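Threonine--tRNA ligase catalytic subunit (Aeropyrum pernix, PDB 3A32) probably catalyses the ATP-dependent attachment of threonine to its tRNA as a zinc-containing class II synthetase, and probably relies on a separate subunit for editing. Local coordinates at residues A[344-348]-A[377-381]. Residues are numbered along the deposited sequence; the frame is centred on the assembly and turned at random.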
loop_
_atom_site.group_PDB
_atom_site.type_symbol
_atom_site.label_atom_id
_atom_site.label_comp_id
_atom_site.label_asym_id
_atom_site.label_seq_id
_atom_site.Cartn_x
_atom_site.Cartn_y
_atom_site.Cartn_z
ATOM N N ILE A 344 -26.870 -14.755 -5.187
ATOM C CA ILE A 344 -27.247 -16.126 -5.564
ATOM C C ILE A 344 -28.655 -16.144 -6.185
ATOM O O ILE A 344 -29.653 -15.877 -5.510
ATOM C CB ILE A 344 -27.123 -17.096 -4.358
ATOM C CG1 ILE A 344 -25.678 -17.080 -3.835
ATOM C CG2 ILE A 344 -27.451 -18.553 -4.780
ATOM C CD1 ILE A 344 -25.517 -17.216 -2.379
ATOM N N ALA A 345 -28.706 -16.432 -7.487
ATOM C CA ALA A 345 -29.939 -16.354 -8.242
ATOM C C ALA A 345 -30.585 -17.749 -8.186
ATOM O O ALA A 345 -30.043 -18.701 -8.741
ATOM C CB ALA A 345 -29.639 -15.926 -9.698
ATOM N N VAL A 346 -31.717 -17.894 -7.493
ATOM C CA VAL A 346 -32.311 -19.237 -7.373
ATOM C C VAL A 346 -33.353 -19.457 -8.489
ATOM O O VAL A 346 -34.533 -19.089 -8.361
ATOM C CB VAL A 346 -32.894 -19.478 -6.015
ATOM C CG1 VAL A 346 -33.276 -20.970 -5.868
ATOM C CG2 VAL A 346 -31.905 -18.985 -4.877
ATOM N N LYS A 347 -32.889 -20.001 -9.606
ATOM C CA LYS A 347 -33.746 -20.127 -10.791
ATOM C C LYS A 347 -34.756 -21.263 -10.629
ATOM O O LYS A 347 -34.531 -22.209 -9.869
ATOM C CB LYS A 347 -32.906 -20.281 -12.053
ATOM C CG LYS A 347 -32.622 -18.936 -12.678
ATOM C CD LYS A 347 -31.254 -18.867 -13.308
ATOM C CE LYS A 347 -30.856 -17.376 -13.564
ATOM N NZ LYS A 347 -31.005 -16.880 -15.007
ATOM N N THR A 348 -35.877 -21.133 -11.334
ATOM C CA THR A 348 -37.036 -22.000 -11.147
ATOM C C THR A 348 -37.345 -22.817 -12.398
ATOM O O THR A 348 -37.971 -23.859 -12.304
ATOM C CB THR A 348 -38.317 -21.186 -10.726
ATOM O OG1 THR A 348 -38.709 -20.296 -11.774
ATOM C CG2 THR A 348 -38.047 -20.360 -9.467
ATOM N N LYS A 377 -23.703 -16.157 -8.296
ATOM C CA LYS A 377 -23.817 -17.594 -8.524
ATOM C C LYS A 377 -25.214 -17.892 -9.138
ATOM O O LYS A 377 -26.215 -17.471 -8.614
ATOM C CB LYS A 377 -23.600 -18.354 -7.202
ATOM C CG LYS A 377 -23.767 -19.894 -7.241
ATOM C CD LYS A 377 -22.819 -20.584 -8.266
ATOM C CE LYS A 377 -23.180 -22.058 -8.354
ATOM N NZ LYS A 377 -22.144 -22.866 -9.083
ATOM N N GLY A 378 -25.244 -18.557 -10.281
ATOM C CA GLY A 378 -26.476 -19.057 -10.888
ATOM C C GLY A 378 -26.845 -20.372 -10.233
ATOM O O GLY A 378 -26.107 -21.340 -10.307
ATOM N N SER A 379 -27.975 -20.423 -9.550
ATOM C CA SER A 379 -28.346 -21.653 -8.830
ATOM C C SER A 379 -29.761 -22.038 -9.247
ATOM O O SER A 379 -30.256 -21.537 -10.252
ATOM C CB SER A 379 -28.239 -21.440 -7.316
ATOM O OG SER A 379 -28.325 -22.687 -6.618
ATOM N N SER A 380 -30.425 -22.891 -8.478
ATOM C CA SER A 380 -31.733 -23.416 -8.838
ATOM C C SER A 380 -32.394 -23.899 -7.563
ATOM O O SER A 380 -31.704 -24.038 -6.545
ATOM C CB SER A 380 -31.602 -24.535 -9.915
ATOM O OG SER A 380 -31.199 -25.770 -9.345
ATOM N N LYS A 381 -33.723 -24.104 -7.588
ATOM C CA LYS A 381 -34.456 -24.620 -6.431
ATOM C C LYS A 381 -33.901 -25.972 -5.964
ATOM O O LYS A 381 -33.687 -26.195 -4.778
ATOM C CB LYS A 381 -35.946 -24.805 -6.746
ATOM C CG LYS A 381 -36.753 -23.532 -7.036
ATOM C CD LYS A 381 -38.288 -23.799 -7.017
ATOM C CE LYS A 381 -38.884 -23.519 -5.617
ATOM N NZ LYS A 381 -40.367 -23.856 -5.518
#
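A345 is gripped by strand 373-380 at both backbone polar atoms: its N donates to K377 O at 2.9 Å. Its O accepts S379 N at 2.8 Å. Two further bonds continue the pairing. K347 N reaches S379 O at 3.1 Å from well above the carbonyl plane, whereas K347 O receives K381 N and also lies 3.2 Å from S380 CA, a CA-H...O contact. On one face I344 turns its CG2 branch to S379 CB at 3.9 Å; beyond it V346, with CG1 anti to the backbone N (chi1 -170°), lays that methyl 3.5 Å from S380 C. Strands 341-347 and 373-380, with helix 353-369 between them, form a beta-alpha-beta unit of the anticodon-binding domain, a worked case of parallel strands joined by a helical crossover. That helix covers the face carrying A345 and K347: I356 and A360 pack on A345, and the bent chain of K347 ends in a salt bridge with E357. Helix 384-393 covers the other face, where L384 meets V346 and S379, and D387 accepts a hydrogen bond from S379 OG.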